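Local coordinates for peptidoglycan recognition protein-LC isoform LCx (Drosophila melanogaster, PDB 2F2L) that binds a monomeric anhydro-muropeptide together with a second protein chain, and probably senses bacterial peptidoglycan for innate immune signalling, at residues I99-T104 / E116-L121; G139-S144 / P149-Y154. All blocks are in the same frame, centred on the assembly; numbering follows the deposited sequence.

Overall arrangement
Contact 1 and contact 2 follow one another along the chain, with centres 13 Å apart in the same α/β domain. Contact 1 joins an inner strand to helix 112-127 in the buried core, where the nearest atoms of the Phe101 side chain and the bound muropeptide MLD are about 10 Å apart. Contact 2 lies at the wall of the ligand pocket: His140 and Ser144 both bind the carboxylate atom OAQ, while MLD is also hydrogen-bonded to residues of the chain of another protein. The contacts meet through Phe101 and Leu153, whose CG and CD2 atoms are 3.5 Å apart. Ile30 of strand 25-32 touches Phe101 of contact 1 and both Pro149 and Leu153 of contact 2.

Contact 1 (I99-T104 / E116-L121); sequences ISFIGT and EACQLL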
loop_
_atom_site.group_PDB
_atom_site.type_symbol
_atom_site.label_atom_id
_atom_site.label_comp_id
_atom_site.label_asym_id
_atom_site.label_seq_id
_atom_site.Cartn_x
_atom_site.Cartn_y
_atom_site.Cartn_z
ATOM N N ILE B 99 -3.896 8.658 -15.539
ATOM C CA ILE B 99 -2.612 8.019 -15.794
ATOM C C ILE B 99 -1.832 7.979 -14.463
ATOM O O ILE B 99 -1.674 9.001 -13.787
ATOM C CB ILE B 99 -1.807 8.816 -16.843
ATOM C CG1 ILE B 99 -2.593 8.904 -18.159
ATOM C CG2 ILE B 99 -0.446 8.206 -17.051
ATOM C CD1 ILE B 99 -2.076 9.943 -19.102
ATOM N N SER B 100 -1.397 6.788 -14.068
ATOM C CA SER B 100 -0.650 6.630 -12.823
ATOM C C SER B 100 0.798 6.300 -13.105
ATOM O O SER B 100 1.082 5.381 -13.883
ATOM C CB SER B 100 -1.263 5.525 -11.965
ATOM O OG SER B 100 -0.760 5.602 -10.631
ATOM N N PHE B 101 1.719 7.029 -12.477
ATOM C CA PHE B 101 3.140 6.655 -12.529
ATOM C C PHE B 101 3.362 5.545 -11.512
ATOM O O PHE B 101 2.966 5.692 -10.343
ATOM C CB PHE B 101 4.044 7.841 -12.194
ATOM C CG PHE B 101 4.247 8.797 -13.341
ATOM C CD1 PHE B 101 3.156 9.417 -13.958
ATOM C CD2 PHE B 101 5.525 9.106 -13.785
ATOM C CE1 PHE B 101 3.336 10.307 -15.027
ATOM C CE2 PHE B 101 5.713 10.008 -14.850
ATOM C CZ PHE B 101 4.600 10.613 -15.461
ATOM N N ILE B 102 3.956 4.435 -11.957
ATOM C CA ILE B 102 4.200 3.303 -11.081
ATOM C C ILE B 102 5.355 3.688 -10.166
ATOM O O ILE B 102 6.481 3.975 -10.639
ATOM C CB ILE B 102 4.529 2.016 -11.859
ATOM C CG1 ILE B 102 3.387 1.637 -12.810
ATOM C CG2 ILE B 102 4.778 0.861 -10.892
ATOM C CD1 ILE B 102 3.713 0.425 -13.709
ATOM N N GLY B 103 5.060 3.718 -8.864
ATOM C CA GLY B 103 6.028 4.102 -7.860
ATOM C C GLY B 103 5.479 5.091 -6.863
ATOM O O GLY B 103 4.279 5.346 -6.816
ATOM N N THR B 104 6.393 5.637 -6.067
ATOM C CA THR B 104 6.100 6.630 -5.052
ATOM C C THR B 104 7.037 7.814 -5.260
ATOM O O THR B 104 8.263 7.660 -5.098
ATOM C CB THR B 104 6.310 6.049 -3.620
ATOM O OG1 THR B 104 5.471 4.904 -3.435
ATOM C CG2 THR B 104 5.977 7.084 -2.547
ATOM N N GLU B 116 9.370 10.482 -20.331
ATOM C CA GLU B 116 9.279 10.379 -21.790
ATOM C C GLU B 116 8.049 9.568 -22.239
ATOM O O GLU B 116 7.316 9.993 -23.147
ATOM C CB GLU B 116 10.583 9.814 -22.373
ATOM C CG GLU B 116 11.721 10.864 -22.420
ATOM C CD GLU B 116 13.066 10.307 -22.829
ATOM O OE1 GLU B 116 13.216 9.069 -22.966
ATOM O OE2 GLU B 116 13.990 11.132 -23.008
ATOM N N ALA B 117 7.798 8.434 -21.590
ATOM C CA ALA B 117 6.624 7.593 -21.915
ATOM C C ALA B 117 5.302 8.351 -21.748
ATOM O O ALA B 117 4.418 8.275 -22.594
ATOM C CB ALA B 117 6.607 6.344 -21.059
ATOM N N CYS B 118 5.168 9.074 -20.654
ATOM C CA CYS B 118 3.950 9.829 -20.379
ATOM C C CYS B 118 3.747 10.953 -21.403
ATOM O O CYS B 118 2.627 11.210 -21.840
ATOM C CB CYS B 118 3.997 10.388 -18.965
ATOM S SG CYS B 118 2.501 11.203 -18.456
ATOM N N GLN B 119 4.829 11.629 -21.780
ATOM C CA GLN B 119 4.741 12.697 -22.786
ATOM C C GLN B 119 4.270 12.121 -24.119
ATOM O O GLN B 119 3.409 12.706 -24.791
ATOM C CB GLN B 119 6.090 13.458 -22.911
ATOM C CG GLN B 119 6.413 14.266 -21.646
ATOM C CD GLN B 119 7.821 14.871 -21.567
ATOM O OE1 GLN B 119 8.751 14.478 -22.269
ATOM N NE2 GLN B 119 7.971 15.834 -20.664
ATOM N N LEU B 120 4.811 10.957 -24.485
ATOM C CA LEU B 120 4.439 10.295 -25.742
ATOM C C LEU B 120 2.998 9.791 -25.710
ATOM O O LEU B 120 2.290 9.855 -26.702
ATOM C CB LEU B 120 5.388 9.130 -26.055
ATOM C CG LEU B 120 6.827 9.455 -26.479
ATOM C CD1 LEU B 120 7.623 8.178 -26.611
ATOM C CD2 LEU B 120 6.895 10.257 -27.792
ATOM N N LEU B 121 2.586 9.262 -24.564
ATOM C CA LEU B 121 1.219 8.794 -24.385
ATOM C C LEU B 121 0.221 9.932 -24.610
ATOM O O LEU B 121 -0.742 9.775 -25.368
ATOM C CB LEU B 121 1.058 8.192 -22.986
ATOM C CG LEU B 121 -0.333 7.723 -22.584
ATOM C CD1 LEU B 121 -0.876 6.719 -23.555
ATOM C CD2 LEU B 121 -0.246 7.162 -21.190
#
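With SG anti to the backbone N (chi1 -175°), Cys118 lays its CB and sulfur beside the outer end of the Phe101 ring, whose CG lies anti to its own carbonyl carbon. The ring presents two neighbouring carbons: CZ meets Cys118 CB at 3.6 Å, and CE1 meets Cys118 SG, also at 3.6 Å. The sulfur is 4.7 Å from the centroid of the Phe101 ring and 70° off its normal, an oblique sulfur-aromatic contact. One helical turn on, Leu121 and Ile99 meet tip to tip, with Leu121 CD2 3.9 Å from Ile99 CD1. The shorter branch of Ile99 reaches the cysteine more loosely, its CG2 standing 4.4 Å from Cys118 SG. All four side chains are buried, and no hydrogen bond crosses the interface. Val28 and Ile30 of strand 25-32 and Val70 of strand 68-70 extend the apolar layer around Ile99. The axes of strand 99-101 and helix 116-121 pass 10.6 Å apart and run antiparallel, at 171°. Helix 112-127 thus packs on the mixed sheet as the helical leg of a beta-alpha-beta crossover from strand 97-101 to the parallel strand 135-139, which lies beyond strand 25-32.

Contact 2 (G139-S144 / P149-Y154); sequences GHRQLS and PGEELY. With MLD (glcnac(beta1-4)-murnac(1,6-anhydro)-L-ala-gamma-D-glu-meso-a2pm-D-ala), chain G.
Pro149, entered through a cis peptide bond, sets its CD against the start of the loop after strand 135-139, 3.8 Å from His140 N and equally close to Arg141 CD. The His140 ring extends from there into the muropeptide pocket, where its NE2 donates to MLD OAQ at 2.7 Å and Ser144 OG reaches the same oxygen. In zinc-dependent amidases of this fold the corresponding histidine is a metal ligand; here its ND1 is hydrogen-bonded to Ser148. Gly150 is the N-cap of helix 151-157, its O accepting from Tyr154 N. Glu151, bent at chi2 (65°), brings OE1 to Arg141 NH2 at 2.6 Å, a salt bridge made on the syn side of the carboxylate, with the two flat groups turned 52° apart. Arg141 NH1 is held separately by the carbonyl of Glu147. Tyr154 then supports the arginine from one face: the guanidinium lies flat on the ring, planes 25° apart, with NE 3.6 Å from CD2, and Arg141 CD makes a CH-pi contact over the same ring. The Gln142 amide comes to the ring edge, with CD near the ring plane and 3.3 Å from Tyr154 OH; its OE1 accepts from Gly139 N at 2.6 Å and from Trp163 NE1.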
loop_
_atom_site.group_PDB
_atom_site.type_symbol
_atom_site.label_atom_id
_atom_site.label_comp_id
_atom_site.label_asym_id
_atom_site.label_seq_id
_atom_site.Cartn_x
_atom_site.Cartn_y
_atom_site.Cartn_z
ATOM N N GLY B 139 -2.734 17.332 -11.312
ATOM C CA GLY B 139 -2.280 16.348 -10.333
ATOM C C GLY B 139 -3.511 15.856 -9.580
ATOM O O GLY B 139 -4.458 16.601 -9.384
ATOM N N HIS B 140 -3.502 14.581 -9.204
ATOM C CA HIS B 140 -4.570 13.956 -8.392
ATOM C C HIS B 140 -4.931 14.828 -7.177
ATOM O O HIS B 140 -6.110 15.019 -6.869
ATOM C CB HIS B 140 -4.065 12.569 -7.971
ATOM C CG HIS B 140 -5.073 11.676 -7.317
ATOM N ND1 HIS B 140 -4.732 10.427 -6.845
ATOM C CD2 HIS B 140 -6.390 11.835 -7.046
ATOM C CE1 HIS B 140 -5.798 9.854 -6.314
ATOM N NE2 HIS B 140 -6.820 10.682 -6.434
ATOM N N ARG B 141 -3.920 15.358 -6.491
ATOM C CA ARG B 141 -4.149 16.194 -5.307
ATOM C C ARG B 141 -4.986 17.455 -5.501
ATOM O O ARG B 141 -5.498 17.994 -4.520
ATOM C CB ARG B 141 -2.834 16.588 -4.644
ATOM C CG ARG B 141 -1.795 17.211 -5.543
ATOM C CD ARG B 141 -0.431 16.704 -5.092
ATOM N NE ARG B 141 0.313 17.743 -4.477
ATOM C CZ ARG B 141 1.369 17.578 -3.686
ATOM N NH1 ARG B 141 1.844 16.376 -3.319
ATOM N NH2 ARG B 141 1.952 18.668 -3.237
ATOM N N GLN B 142 -5.105 17.941 -6.738
ATOM C CA GLN B 142 -5.929 19.122 -7.012
ATOM C C GLN B 142 -7.427 18.784 -6.988
ATOM O O GLN B 142 -8.251 19.675 -6.838
ATOM C CB GLN B 142 -5.547 19.739 -8.371
ATOM C CG GLN B 142 -4.080 20.140 -8.513
ATOM C CD GLN B 142 -3.718 20.594 -9.911
ATOM O OE1 GLN B 142 -3.051 19.871 -10.657
ATOM N NE2 GLN B 142 -4.161 21.804 -10.283
ATOM N N LEU B 143 -7.769 17.508 -7.137
ATOM C CA LEU B 143 -9.152 17.060 -7.259
ATOM C C LEU B 143 -9.630 16.148 -6.112
ATOM O O LEU B 143 -10.820 15.819 -6.017
ATOM C CB LEU B 143 -9.305 16.326 -8.600
ATOM C CG LEU B 143 -8.847 17.122 -9.846
ATOM C CD1 LEU B 143 -8.943 16.286 -11.095
ATOM C CD2 LEU B 143 -9.659 18.409 -10.018
ATOM N N SER B 144 -8.708 15.754 -5.244
ATOM C CA SER B 144 -8.962 14.785 -4.212
ATOM C C SER B 144 -7.977 15.060 -3.061
ATOM O O SER B 144 -6.902 15.631 -3.276
ATOM C CB SER B 144 -8.790 13.381 -4.808
ATOM O OG SER B 144 -8.674 12.387 -3.815
ATOM N N PRO B 149 0.099 13.011 -7.036
ATOM C CA PRO B 149 1.084 12.027 -7.511
ATOM C C PRO B 149 2.460 12.077 -6.859
ATOM O O PRO B 149 3.414 11.579 -7.445
ATOM C CB PRO B 149 1.263 12.418 -8.973
ATOM C CG PRO B 149 1.150 13.924 -8.936
ATOM C CD PRO B 149 0.097 14.223 -7.886
ATOM N N GLY B 150 2.565 12.663 -5.677
ATOM C CA GLY B 150 3.850 12.808 -5.001
ATOM C C GLY B 150 4.429 14.180 -5.299
ATOM O O GLY B 150 4.434 14.615 -6.438
ATOM N N GLU B 151 4.951 14.832 -4.272
ATOM C CA GLU B 151 5.471 16.190 -4.376
ATOM C C GLU B 151 6.428 16.402 -5.568
ATOM O O GLU B 151 6.294 17.396 -6.298
ATOM C CB GLU B 151 6.150 16.563 -3.061
ATOM C CG GLU B 151 6.693 17.988 -2.985
ATOM C CD GLU B 151 5.607 19.043 -3.034
ATOM O OE1 GLU B 151 4.459 18.737 -2.665
ATOM O OE2 GLU B 151 5.910 20.190 -3.414
ATOM N N GLU B 152 7.388 15.485 -5.753
ATOM C CA GLU B 152 8.421 15.642 -6.792
ATOM C C GLU B 152 7.832 15.469 -8.176
ATOM O O GLU B 152 8.248 16.147 -9.106
ATOM C CB GLU B 152 9.609 14.686 -6.594
ATOM C CG GLU B 152 10.483 15.011 -5.403
ATOM C CD GLU B 152 11.015 16.451 -5.428
ATOM O OE1 GLU B 152 11.561 16.885 -6.467
ATOM O OE2 GLU B 152 10.888 17.156 -4.400
ATOM N N LEU B 153 6.870 14.559 -8.317
ATOM C CA LEU B 153 6.190 14.406 -9.598
ATOM C C LEU B 153 5.256 15.597 -9.852
ATOM O O LEU B 153 5.202 16.136 -10.964
ATOM C CB LEU B 153 5.437 13.082 -9.657
ATOM C CG LEU B 153 4.589 12.812 -10.895
ATOM C CD1 LEU B 153 5.296 13.170 -12.166
ATOM C CD2 LEU B 153 4.169 11.341 -10.900
ATOM N N TYR B 154 4.550 16.034 -8.818
ATOM C CA TYR B 154 3.670 17.198 -8.952
ATOM C C TYR B 154 4.431 18.454 -9.346
ATOM O O TYR B 154 3.974 19.213 -10.199
ATOM C CB TYR B 154 2.901 17.462 -7.667
ATOM C CG TYR B 154 1.847 18.530 -7.798
ATOM C CD1 TYR B 154 0.755 18.350 -8.618
ATOM C CD2 TYR B 154 1.933 19.715 -7.079
ATOM C CE1 TYR B 154 -0.233 19.328 -8.729
ATOM C CE2 TYR B 154 0.956 20.687 -7.175
ATOM C CZ TYR B 154 -0.121 20.490 -8.003
ATOM O OH TYR B 154 -1.088 21.451 -8.099
HETATM C CAA MLD G . 1.583 8.675 -0.933
HETATM C CAB MLD G . 0.125 8.875 -1.315
HETATM O OAC MLD G . -0.179 9.257 -2.438
HETATM N N2 MLD G . -0.747 8.598 -0.350
HETATM C C2 MLD G . -2.191 8.753 -0.481
HETATM C C3 MLD G . -2.657 9.597 0.708
HETATM O O3 MLD G . -2.034 10.896 0.739
HETATM C C4 MLD G . -4.180 9.682 0.753
HETATM O O4 MLD G . -4.525 10.308 1.976
HETATM C C5 MLD G . -4.771 8.268 0.730
HETATM C C6 MLD G . -6.306 8.184 0.645
HETATM O O6 MLD G . -6.697 6.798 0.872
HETATM O O5 MLD G . -4.313 7.633 -0.461
HETATM C C1 MLD G . -2.885 7.403 -0.453
HETATM O O1 MLD G . -2.543 6.701 -1.619
HETATM C CA4 MLD G . -2.981 5.322 -1.567
HETATM C CA5 MLD G . -2.180 4.391 -0.657
HETATM O OA5 MLD G . -1.546 3.267 -1.356
HETATM C CA6 MLD G . -3.277 3.698 0.075
HETATM O OA6 MLD G . -3.694 2.682 -0.815
HETATM C CA1 MLD G . -2.705 2.601 -1.885
HETATM C CA2 MLD G . -3.251 3.377 -3.094
HETATM N NAD MLD G . -2.681 2.821 -4.340
HETATM C CAE MLD G . -3.428 2.384 -5.338
HETATM C CAF MLD G . -2.644 1.839 -6.515
HETATM O OAG MLD G . -4.659 2.418 -5.350
HETATM C CA3 MLD G . -2.885 4.858 -3.012
HETATM O OAH MLD G . -3.785 5.694 -3.821
HETATM C CAI MLD G . -3.245 6.079 -5.109
HETATM C CAJ MLD G . -2.489 7.386 -5.055
HETATM C CAL MLD G . -4.405 6.230 -6.115
HETATM O OAM MLD G . -4.123 6.622 -7.242
HETATM N N MLD G . -5.642 5.917 -5.732
HETATM C CA MLD G . -6.816 5.985 -6.612
HETATM C CB MLD G . -6.912 4.611 -7.285
HETATM C C MLD G . -8.048 6.188 -5.712
HETATM O O MLD G . -8.248 5.434 -4.756
HETATM N NAN MLD G . -8.811 7.228 -6.041
HETATM C CAO MLD G . -10.039 7.636 -5.341
HETATM C CAP MLD G . -10.037 9.170 -5.043
HETATM O OBA MLD G . -11.143 9.674 -4.830
HETATM O OAQ MLD G . -8.964 9.822 -5.066
HETATM C CBB MLD G . -11.229 7.425 -6.271
HETATM C CBC MLD G . -11.563 5.973 -6.568
HETATM C CBD MLD G . -12.830 5.925 -7.440
HETATM O OBE MLD G . -13.152 6.870 -8.161
HETATM N NBF MLD G . -13.531 4.815 -7.349
HETATM C CBG MLD G . -14.767 4.609 -8.116
HETATM C CBH MLD G . -15.867 5.556 -7.598
HETATM O OBI MLD G . -16.053 5.714 -6.393
HETATM N NBJ MLD G . -16.549 6.199 -8.544
HETATM C CBK MLD G . -17.661 7.136 -8.268
HETATM C CBL MLD G . -18.898 6.647 -9.030
HETATM C CBM MLD G . -17.378 8.590 -8.702
HETATM O OBO MLD G . -16.544 8.788 -9.624
HETATM O OBN MLD G . -18.032 9.480 -8.101
HETATM C CBP MLD G . -15.171 3.129 -8.000
HETATM C CBQ MLD G . -16.209 2.730 -9.064
HETATM C CBR MLD G . -16.482 1.224 -9.031
HETATM C CBS MLD G . -17.042 0.685 -10.349
HETATM C CBT MLD G . -15.926 0.656 -11.403
HETATM O OBV MLD G . -15.061 -0.225 -11.273
HETATM O OBU MLD G . -15.967 1.507 -12.314
HETATM N NBW MLD G . -18.144 1.540 -10.806
#